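Local coordinates for protein vacuolar aminopeptidase 1 (Saccharomyces cerevisiae, PDB 5JGF) that removes amino acids from the N-terminus of peptides and proteins in the vacuole as a zinc-dependent dodecameric aminopeptidase and is the major cargo of the cytoplasm-to-vacuole targeting pathway, at residues 139-144 / 232-237; 379-384 / 426-431; 158-163 / 186-191; 41-46 / 62-67. All coordinates share one frame; numbering follows the deposited sequence.

Contact 1 (139-144 / 232-237)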
# COMPACT_ATOMS: atom_id res chain seq x y z
N LEU D 139 -18.41 31.00 41.76
CA LEU D 139 -17.82 31.42 43.03
C LEU D 139 -17.84 32.94 42.98
O LEU D 139 -17.41 33.53 41.98
CB LEU D 139 -16.39 30.91 43.18
CG LEU D 139 -16.19 29.40 43.32
CD1 LEU D 139 -14.71 29.10 43.56
CD2 LEU D 139 -17.02 28.88 44.49
N TYR D 140 -18.35 33.57 44.02
CA TYR D 140 -18.41 35.03 44.03
C TYR D 140 -18.08 35.61 45.40
O TYR D 140 -18.03 34.91 46.41
CB TYR D 140 -19.79 35.51 43.59
CG TYR D 140 -20.91 35.17 44.54
CD1 TYR D 140 -21.51 33.91 44.53
CD2 TYR D 140 -21.38 36.11 45.46
CE1 TYR D 140 -22.55 33.60 45.41
CE2 TYR D 140 -22.41 35.81 46.35
CZ TYR D 140 -22.99 34.55 46.32
OH TYR D 140 -24.01 34.26 47.19
N LYS D 141 -17.84 36.92 45.41
CA LYS D 141 -17.52 37.64 46.63
C LYS D 141 -18.31 38.93 46.63
O LYS D 141 -18.05 39.82 45.81
CB LYS D 141 -16.01 37.92 46.67
CG LYS D 141 -15.52 38.70 47.88
CD LYS D 141 -14.01 38.56 48.02
CE LYS D 141 -13.27 39.07 46.80
NZ LYS D 141 -11.79 38.87 46.92
N LYS D 142 -19.29 39.03 47.52
CA LYS D 142 -20.12 40.23 47.59
C LYS D 142 -19.27 41.47 47.80
O LYS D 142 -18.34 41.47 48.60
CB LYS D 142 -21.15 40.10 48.72
CG LYS D 142 -22.24 39.06 48.47
CD LYS D 142 -22.97 39.28 47.14
CE LYS D 142 -23.72 40.61 47.10
NZ LYS D 142 -24.41 40.82 45.79
N LYS D 143 -19.60 42.52 47.06
CA LYS D 143 -18.88 43.79 47.13
C LYS D 143 -18.75 44.25 48.58
O LYS D 143 -19.71 44.20 49.35
CB LYS D 143 -19.61 44.85 46.30
CG LYS D 143 -18.92 46.20 46.26
CD LYS D 143 -19.64 47.15 45.31
CE LYS D 143 -18.92 48.50 45.24
NZ LYS D 143 -19.55 49.42 44.25
N GLY D 144 -17.55 44.69 48.95
CA GLY D 144 -17.32 45.17 50.30
C GLY D 144 -16.97 44.09 51.31
O GLY D 144 -16.86 44.38 52.50
N GLU D 232 -18.60 40.91 41.20
CA GLU D 232 -18.50 39.96 42.30
C GLU D 232 -18.08 38.55 41.88
O GLU D 232 -17.73 37.73 42.72
CB GLU D 232 -19.83 39.92 43.06
CG GLU D 232 -20.28 41.30 43.52
CD GLU D 232 -21.60 41.28 44.26
OE1 GLU D 232 -22.59 40.75 43.71
OE2 GLU D 232 -21.66 41.81 45.39
N LEU D 233 -18.12 38.27 40.58
CA LEU D 233 -17.73 36.95 40.08
C LEU D 233 -16.22 36.76 40.15
O LEU D 233 -15.47 37.59 39.64
CB LEU D 233 -18.20 36.76 38.64
CG LEU D 233 -19.70 36.87 38.34
CD1 LEU D 233 -19.92 36.73 36.84
CD2 LEU D 233 -20.47 35.80 39.10
N ILE D 234 -15.78 35.67 40.78
CA ILE D 234 -14.35 35.37 40.91
C ILE D 234 -13.89 34.15 40.11
O ILE D 234 -12.76 34.13 39.61
CB ILE D 234 -13.94 35.17 42.39
CG1 ILE D 234 -13.59 36.53 43.00
CG2 ILE D 234 -12.75 34.24 42.51
CD1 ILE D 234 -14.64 37.04 43.92
N GLN D 235 -14.74 33.14 40.00
CA GLN D 235 -14.43 31.92 39.25
C GLN D 235 -15.70 31.14 38.96
O GLN D 235 -16.75 31.41 39.52
CB GLN D 235 -13.45 31.03 40.02
CG GLN D 235 -12.00 31.12 39.57
CD GLN D 235 -11.85 30.97 38.06
OE1 GLN D 235 -12.66 30.31 37.40
NE2 GLN D 235 -10.81 31.58 37.50
N MET D 236 -15.59 30.16 38.06
CA MET D 236 -16.74 29.33 37.72
C MET D 236 -16.35 28.01 37.10
O MET D 236 -15.28 27.87 36.49
CB MET D 236 -17.69 30.10 36.80
CG MET D 236 -17.01 30.82 35.65
SD MET D 236 -18.19 31.80 34.68
CE MET D 236 -17.80 31.20 33.06
N ASP D 237 -17.22 27.02 37.28
CA ASP D 237 -17.04 25.68 36.75
C ASP D 237 -18.39 25.37 36.11
O ASP D 237 -19.31 24.90 36.78
CB ASP D 237 -16.76 24.70 37.90
CG ASP D 237 -16.53 23.27 37.43
OD1 ASP D 237 -16.68 23.01 36.22
OD2 ASP D 237 -16.22 22.41 38.28

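Contact 2 (379-384 / 426-431)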
# COMPACT_ATOMS: atom_id res chain seq x y z
N MET D 379 -14.32 -5.93 36.70
CA MET D 379 -15.39 -5.89 37.70
C MET D 379 -14.87 -6.64 38.93
O MET D 379 -14.05 -7.54 38.80
CB MET D 379 -16.65 -6.59 37.18
CG MET D 379 -17.23 -6.00 35.90
SD MET D 379 -17.80 -4.30 36.11
CE MET D 379 -17.45 -3.62 34.48
N ALA D 380 -15.35 -6.26 40.11
CA ALA D 380 -14.90 -6.90 41.36
C ALA D 380 -15.76 -8.10 41.74
O ALA D 380 -15.43 -8.85 42.67
CB ALA D 380 -14.90 -5.88 42.49
N THR D 381 -16.87 -8.28 41.03
CA THR D 381 -17.81 -9.38 41.27
C THR D 381 -17.12 -10.74 41.36
O THR D 381 -16.32 -11.10 40.49
CB THR D 381 -18.88 -9.42 40.16
OG1 THR D 381 -19.51 -8.14 40.05
CG2 THR D 381 -19.93 -10.48 40.46
N ASP D 382 -17.44 -11.50 42.41
CA ASP D 382 -16.87 -12.83 42.59
C ASP D 382 -17.97 -13.87 42.80
O ASP D 382 -19.16 -13.52 42.84
CB ASP D 382 -15.88 -12.86 43.77
CG ASP D 382 -16.53 -12.52 45.10
OD1 ASP D 382 -17.77 -12.48 45.18
OD2 ASP D 382 -15.78 -12.30 46.08
N VAL D 383 -17.59 -15.14 42.93
CA VAL D 383 -18.57 -16.21 43.08
C VAL D 383 -19.46 -16.09 44.31
O VAL D 383 -20.66 -16.34 44.23
CB VAL D 383 -17.87 -17.60 43.07
CG1 VAL D 383 -17.04 -17.80 44.33
CG2 VAL D 383 -18.91 -18.70 42.90
N VAL D 384 -18.89 -15.69 45.45
CA VAL D 384 -19.69 -15.53 46.66
C VAL D 384 -20.64 -14.34 46.51
O VAL D 384 -21.81 -14.41 46.88
CB VAL D 384 -18.80 -15.31 47.90
CG1 VAL D 384 -19.65 -14.95 49.11
CG2 VAL D 384 -18.01 -16.58 48.18
N ARG D 426 -15.71 -7.50 50.30
CA ARG D 426 -16.27 -8.15 49.12
C ARG D 426 -17.14 -7.11 48.42
O ARG D 426 -18.03 -6.50 49.03
CB ARG D 426 -17.09 -9.37 49.53
CG ARG D 426 -17.84 -10.03 48.39
CD ARG D 426 -18.20 -11.47 48.74
NE ARG D 426 -17.08 -12.39 48.53
CZ ARG D 426 -16.59 -13.20 49.47
NH1 ARG D 426 -15.57 -14.00 49.18
NH2 ARG D 426 -17.10 -13.20 50.69
N THR D 427 -16.88 -6.91 47.13
CA THR D 427 -17.59 -5.92 46.35
C THR D 427 -18.25 -6.56 45.13
O THR D 427 -17.66 -7.41 44.47
CB THR D 427 -16.61 -4.82 45.89
OG1 THR D 427 -16.03 -4.20 47.04
CG2 THR D 427 -17.31 -3.78 45.03
N ILE D 428 -19.48 -6.15 44.85
CA ILE D 428 -20.24 -6.69 43.74
C ILE D 428 -20.60 -5.59 42.74
O ILE D 428 -21.28 -4.62 43.10
CB ILE D 428 -21.54 -7.35 44.25
CG1 ILE D 428 -21.19 -8.36 45.34
CG2 ILE D 428 -22.29 -8.02 43.10
CD1 ILE D 428 -22.29 -8.58 46.35
N ASP D 429 -20.14 -5.74 41.51
CA ASP D 429 -20.45 -4.77 40.47
C ASP D 429 -21.75 -5.17 39.79
O ASP D 429 -21.90 -6.30 39.33
CB ASP D 429 -19.32 -4.69 39.44
CG ASP D 429 -18.24 -3.70 39.84
OD1 ASP D 429 -18.49 -2.47 39.76
OD2 ASP D 429 -17.15 -4.14 40.24
N LEU D 430 -22.70 -4.25 39.76
CA LEU D 430 -24.00 -4.49 39.14
C LEU D 430 -24.61 -3.13 38.84
O LEU D 430 -24.03 -2.10 39.14
CB LEU D 430 -24.91 -5.28 40.08
CG LEU D 430 -25.02 -4.83 41.55
CD1 LEU D 430 -25.68 -3.47 41.65
CD2 LEU D 430 -25.84 -5.87 42.33
N GLY D 431 -25.80 -3.14 38.24
CA GLY D 431 -26.43 -1.87 37.94
C GLY D 431 -27.64 -2.04 37.06
O GLY D 431 -28.01 -3.15 36.70
O HOH W 1 -14.90 -8.36 45.57
O HOH W 2 -18.58 -10.03 44.58

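Contact 3 (158-163 / 186-191)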
# COMPACT_ATOMS: atom_id res chain seq x y z
N LEU D 158 -33.53 27.48 28.34
CA LEU D 158 -32.84 28.18 27.27
C LEU D 158 -31.56 27.49 26.80
O LEU D 158 -30.62 27.30 27.58
CB LEU D 158 -32.49 29.62 27.69
CG LEU D 158 -31.68 30.41 26.65
CD1 LEU D 158 -32.54 30.65 25.41
CD2 LEU D 158 -31.23 31.74 27.23
N PRO D 159 -31.51 27.07 25.53
CA PRO D 159 -30.30 26.42 25.02
C PRO D 159 -29.44 27.56 24.48
O PRO D 159 -29.72 28.11 23.41
CB PRO D 159 -30.84 25.50 23.92
CG PRO D 159 -31.99 26.28 23.37
CD PRO D 159 -32.65 26.88 24.60
N VAL D 160 -28.42 27.95 25.24
CA VAL D 160 -27.55 29.05 24.85
C VAL D 160 -26.53 28.70 23.77
O VAL D 160 -26.02 29.58 23.08
CB VAL D 160 -26.77 29.61 26.07
CG1 VAL D 160 -27.75 30.01 27.18
CG2 VAL D 160 -25.78 28.58 26.59
N CYS D 161 -26.23 27.41 23.63
CA CYS D 161 -25.23 26.93 22.67
C CYS D 161 -25.74 25.79 21.80
O CYS D 161 -26.74 25.15 22.10
CB CYS D 161 -23.97 26.43 23.40
SG CYS D 161 -23.03 27.72 24.19
N ARG D 162 -25.02 25.55 20.71
CA ARG D 162 -25.31 24.48 19.77
C ARG D 162 -24.07 24.32 18.90
O ARG D 162 -23.53 25.31 18.42
CB ARG D 162 -26.53 24.84 18.91
CG ARG D 162 -26.87 23.81 17.83
CD ARG D 162 -28.15 24.20 17.08
NE ARG D 162 -28.50 23.30 15.98
CZ ARG D 162 -27.83 23.22 14.84
NH1 ARG D 162 -26.76 23.99 14.64
NH2 ARG D 162 -28.22 22.37 13.90
N ILE D 163 -23.61 23.08 18.74
CA ILE D 163 -22.44 22.79 17.92
C ILE D 163 -23.02 22.38 16.57
O ILE D 163 -23.56 21.28 16.42
CB ILE D 163 -21.62 21.62 18.51
CG1 ILE D 163 -21.32 21.91 19.99
CG2 ILE D 163 -20.33 21.44 17.72
CD1 ILE D 163 -20.69 20.75 20.74
N PRO D 186 -18.96 25.23 20.27
CA PRO D 186 -20.32 25.73 20.46
C PRO D 186 -20.50 27.17 19.98
O PRO D 186 -19.68 28.04 20.28
CB PRO D 186 -20.53 25.62 21.98
CG PRO D 186 -19.54 24.56 22.40
CD PRO D 186 -18.34 24.88 21.56
N VAL D 187 -21.58 27.39 19.24
CA VAL D 187 -21.92 28.72 18.75
C VAL D 187 -22.93 29.24 19.77
O VAL D 187 -23.93 28.58 20.05
CB VAL D 187 -22.57 28.66 17.35
CG1 VAL D 187 -23.16 30.01 16.98
CG2 VAL D 187 -21.53 28.24 16.32
N ILE D 188 -22.65 30.41 20.33
CA ILE D 188 -23.52 30.97 21.36
C ILE D 188 -24.38 32.15 20.91
O ILE D 188 -25.38 32.46 21.55
CB ILE D 188 -22.66 31.35 22.60
CG1 ILE D 188 -23.55 31.65 23.80
CG2 ILE D 188 -21.75 32.53 22.27
CD1 ILE D 188 -22.81 31.62 25.12
N GLY D 189 -24.01 32.80 19.81
CA GLY D 189 -24.82 33.91 19.35
C GLY D 189 -24.33 34.62 18.11
O GLY D 189 -23.37 34.19 17.47
N PHE D 190 -25.01 35.70 17.75
CA PHE D 190 -24.64 36.53 16.61
C PHE D 190 -25.15 37.91 16.99
O PHE D 190 -26.23 38.32 16.57
CB PHE D 190 -25.31 36.05 15.32
CG PHE D 190 -24.66 36.58 14.08
CD1 PHE D 190 -23.62 35.88 13.48
CD2 PHE D 190 -25.03 37.81 13.56
CE1 PHE D 190 -22.95 36.40 12.38
CE2 PHE D 190 -24.36 38.35 12.45
CZ PHE D 190 -23.32 37.64 11.87
N PRO D 191 -24.38 38.64 17.80
CA PRO D 191 -24.76 39.98 18.24
C PRO D 191 -24.80 41.07 17.18
O PRO D 191 -24.19 40.94 16.11
CB PRO D 191 -23.73 40.29 19.32
CG PRO D 191 -22.51 39.60 18.81
CD PRO D 191 -23.06 38.27 18.34
O HOH W 3 -26.47 29.01 19.73

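Contact 4 (41-46 / 62-67)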
# COMPACT_ATOMS: atom_id res chain seq x y z
N PHE D 41 -31.77 13.69 57.75
CA PHE D 41 -30.38 13.24 57.79
C PHE D 41 -29.63 14.51 58.17
O PHE D 41 -29.86 15.57 57.59
CB PHE D 41 -29.90 12.74 56.42
CG PHE D 41 -30.27 11.32 56.12
CD1 PHE D 41 -31.59 10.96 55.87
CD2 PHE D 41 -29.29 10.33 56.07
CE1 PHE D 41 -31.93 9.64 55.57
CE2 PHE D 41 -29.62 9.00 55.77
CZ PHE D 41 -30.94 8.66 55.52
N LYS D 42 -28.74 14.41 59.15
CA LYS D 42 -27.98 15.57 59.60
C LYS D 42 -26.69 15.78 58.82
O LYS D 42 -25.88 14.86 58.71
CB LYS D 42 -27.67 15.41 61.09
CG LYS D 42 -26.79 16.50 61.69
CD LYS D 42 -26.46 16.14 63.14
CE LYS D 42 -25.50 17.12 63.78
NZ LYS D 42 -25.08 16.66 65.13
N TYR D 43 -26.50 16.98 58.29
CA TYR D 43 -25.29 17.28 57.53
C TYR D 43 -24.10 17.49 58.45
O TYR D 43 -24.19 18.21 59.44
CB TYR D 43 -25.48 18.52 56.66
CG TYR D 43 -24.19 19.00 56.03
CD1 TYR D 43 -23.44 20.02 56.61
CD2 TYR D 43 -23.69 18.39 54.88
CE1 TYR D 43 -22.22 20.43 56.06
CE2 TYR D 43 -22.48 18.78 54.33
CZ TYR D 43 -21.75 19.80 54.92
OH TYR D 43 -20.55 20.19 54.37
N LEU D 44 -22.98 16.86 58.09
CA LEU D 44 -21.74 16.98 58.85
C LEU D 44 -20.64 17.49 57.93
O LEU D 44 -20.44 16.96 56.84
CB LEU D 44 -21.33 15.62 59.41
CG LEU D 44 -22.29 14.88 60.34
CD1 LEU D 44 -21.67 13.56 60.75
CD2 LEU D 44 -22.59 15.74 61.57
N SER D 45 -19.94 18.53 58.37
CA SER D 45 -18.86 19.09 57.57
C SER D 45 -17.58 18.29 57.74
O SER D 45 -17.21 17.92 58.86
CB SER D 45 -18.59 20.54 57.97
OG SER D 45 -17.45 21.04 57.30
N GLU D 46 -16.89 18.01 56.63
CA GLU D 46 -15.64 17.27 56.67
C GLU D 46 -14.55 18.03 57.41
O GLU D 46 -13.62 17.44 57.95
CB GLU D 46 -15.12 17.00 55.26
CG GLU D 46 -15.61 15.75 54.60
CD GLU D 46 -14.66 15.33 53.49
OE1 GLU D 46 -14.38 16.17 52.60
OE2 GLU D 46 -14.20 14.18 53.51
N TYR D 62 -24.96 12.73 56.70
CA TYR D 62 -24.38 12.78 55.37
C TYR D 62 -23.36 13.90 55.34
O TYR D 62 -23.44 14.84 56.13
CB TYR D 62 -25.45 12.99 54.28
CG TYR D 62 -26.00 14.39 54.14
CD1 TYR D 62 -27.04 14.84 54.95
CD2 TYR D 62 -25.50 15.26 53.17
CE1 TYR D 62 -27.58 16.12 54.79
CE2 TYR D 62 -26.02 16.54 53.00
CZ TYR D 62 -27.07 16.96 53.81
OH TYR D 62 -27.59 18.22 53.64
N THR D 63 -22.38 13.78 54.46
CA THR D 63 -21.36 14.80 54.32
C THR D 63 -21.09 14.98 52.84
O THR D 63 -21.48 14.14 52.02
CB THR D 63 -20.05 14.41 55.06
OG1 THR D 63 -19.15 15.52 55.04
CG2 THR D 63 -19.39 13.21 54.39
N ILE D 64 -20.43 16.08 52.49
CA ILE D 64 -20.14 16.36 51.09
C ILE D 64 -18.71 16.84 50.95
O ILE D 64 -18.20 17.57 51.81
CB ILE D 64 -21.09 17.45 50.55
CG1 ILE D 64 -22.54 16.98 50.68
CG2 ILE D 64 -20.75 17.77 49.09
CD1 ILE D 64 -23.56 18.04 50.32
N ARG D 65 -18.06 16.43 49.87
CA ARG D 65 -16.70 16.84 49.60
C ARG D 65 -16.66 17.49 48.22
O ARG D 65 -17.21 16.94 47.27
CB ARG D 65 -15.75 15.64 49.63
CG ARG D 65 -14.31 16.00 49.24
CD ARG D 65 -13.41 14.78 49.25
NE ARG D 65 -13.27 14.20 50.58
CZ ARG D 65 -12.57 13.11 50.85
NH1 ARG D 65 -11.93 12.46 49.88
NH2 ARG D 65 -12.50 12.66 52.10
N ASN D 66 -16.04 18.66 48.13
CA ASN D 66 -15.90 19.37 46.86
C ASN D 66 -17.23 19.75 46.21
O ASN D 66 -17.25 20.29 45.11
CB ASN D 66 -15.10 18.48 45.88
CG ASN D 66 -14.49 19.27 44.74
OD1 ASN D 66 -13.65 20.13 44.95
ND2 ASN D 66 -14.92 18.97 43.51
N GLY D 67 -18.33 19.49 46.91
CA GLY D 67 -19.64 19.80 46.38
C GLY D 67 -20.08 18.83 45.29
O GLY D 67 -21.11 19.04 44.65
O HOH W 4 -18.02 18.85 54.12

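Contact 1 (139-144 / 232-237)
Glu232 and Lys142 meet through their charged ends, with Lys142 NZ 2.8 Å from Glu232 OE1 in a salt bridge that uses the syn lone pair of that oxygen. The CA-CB bond of Lys142 leads away, and bends at chi2 (-55°) and chi3 (-63°) return the chain to the carboxylate. The other oxygen, Glu232 OE2, takes the backbone N-H of Lys143 on its anti lone pair at 2.7 Å. With Glu229 N also donating to OE1, both carboxylate oxygens are occupied and the rotation of the group is fixed. Nearer the backbone, Glu232 CB and CG lie over Lys141 O, at 3.3 Å from CB. Tyr140 holds CG between its backbone N and carbonyl carbon (chi1 67°), and its CB lies 3.2 Å from Glu232 O, which also accepts from Lys141 N. The ammonium of Lys141 pairs with Glu391 of a second subunit. Ile234 and Gln235 both face Leu139, a classic beta bulge: Leu139 O accepts from Ile234 N at 2.9 Å and weakly from Gln235 N. The bulge lies in the antiparallel pairing of strands 132-140 and 233-242. Strand 149-154 flanks 132-140 as an outermost strand of this sheet within the chain, and helix 216-226 packs on Leu233.

Contact 2 (379-384 / 426-431)
The guanidinium of Arg426 carries Val384 on one face, with CB of Val384 3.4 Å above the plane and over its centre, and Asp382 at its edge. The site ties an N-capped helix to a sheet strand: Asp382 is the N-cap of helix 383-396, its OD1 accepting from Gly385 N, and 426-434 belongs to the mixed sheet of the zinc peptidase domain. OD2 of Asp382 is left for Arg426 NE, 2.8 Å away and nearly straight (174°). That oxygen uses its syn lone pair and lies close to the guanidinium plane, although the carboxylate plane itself is turned 50° from it. The bend of Arg426 at chi3 (-81°) turns the guanidinium so that its face meets Val384 CB. NH1 reaches Asn66 of a third subunit, placing the salt bridge at a subunit interface.

At the other end, Met379 SD lies 3.7 Å from Asp429 CB, the two side chains crossing at about a right angle. Asp429 OD1 is held by Thr414 and Ser342, and its side chain is about 5 Å from that of the zinc ligand Asp344. Between the two ends, water 2 accepts from Asp382 N and donates to Thr427 O. Thr381 OG1 accepts from Asp429 N and is also hydrogen-bonded to Ser372 O in neighbouring strand 369-372, and Asp429 OD2 takes Ala380 N on its anti side at 2.8 Å.

Contact 3 (158-163 / 186-191)
Val160 O and Ile188 O approach to 3.3 Å although both are acceptors, and the carbonyl of Val160 also meets Ile188 CA in a CA-H...O contact. Segment 158-163, which has no regular structure, here lies along 187-189, an outermost strand within the chain of the six-stranded antiparallel sheet. Each side also takes part in a classic beta bulge with another part of the chain: Val160 and Cys161 both face Leu132, while Ile188 and Gly189 both face Gly112. Water 3 donates to Val187 O and, weakly, to Val160 O.

The side chains fill the buried side. Cys161 SG, anti to its own carbonyl carbon (chi1 -69°), touches both Pro186 CB at 3.9 Å and Ile188 CB at 4.0 Å, reaching the two residues on either side of Val187 in sequence. Ile188 places CG1 against Val160 O at 3.3 Å. Ile163 lies alongside Pro186, the two pointing the same way, with Ile163 CG1 4.0 Å from Pro186 CG. Ile114 and Leu240 of neighbouring strands cover the Cys161 and Pro186 side.

Arg162 points away from the strand; its guanidinium forms a salt bridge with Asp129 and hydrogen bonds to Arg441 O and Ser436 OG of a fourth subunit, so this edge is part of an interface. In the backbone, Val187 N donates to Arg162 O at 3.0 Å, and the return bond, Arg162 N to Val187 O at 3.3 Å, is weak.

Contact 4 (41-46 / 62-67)
The backbones of Tyr43 and Tyr62 run parallel with their CA atoms 5.1 Å apart, joined by Tyr62 N to Lys42 O and by Leu44 N to Tyr62 O, the latter at 2.9 Å. Their rings form an offset edge-to-face pair, the edge of Tyr43 turned toward the face of Tyr62, with centroids 5.4 Å apart and planes at 63°. Tyr43 CD2 makes the closest ring contact, 3.5 Å from Tyr62 CE2. With chi1 at 76°, the Tyr62 ring sits between its own backbone N and carbonyl carbon, which puts one face of the ring against Tyr43 CA, near the rim; its hydroxyl is hydrogen-bonded to Asp37 OD1.

Strand 42-43 is one of the two outermost strands within this chain of the mixed nine-stranded sheet, added next to 58-65. Past the bridged pair, at Leu44, Thr63 OG1 donates to Leu44 O at only 2.6 Å. Water 4 bridges Tyr43 OH, Glu46 N and Ile64 O.

Arg65 grips the Glu46 carboxylate side-on, the two planes 26° apart: NH2 lies 2.7 Å from OE2 on its syn lone pair, while NE reaches OE1 at 3.0 Å and OE2 at 3.1 Å. Arg65 NH1 turns to the carbonyl oxygens of Arg305 and Gly310.

Along the chain contact 4 closes first, then contact 1 opens with contact 3 nested in its loop, and contact 2 follows. Contacts 1 and 3, centres about 24 Å apart, share the six-stranded antiparallel sheet; contacts 2 and 4, centres about 28 Å apart, share the mixed nine-stranded sheet, near one end and at the other. Contacts 1 and 2 lie on opposite sides of the chain's centre, about 44 Å between centres, whereas contacts 1 and 4 come within about 6 Å at their nearest atoms. All four reach neighbouring subunits: Arg426 of contact 2 pairs with Asn66, a contact 4 residue, across an interface, consistent with both sheets contributing to the dodecamer.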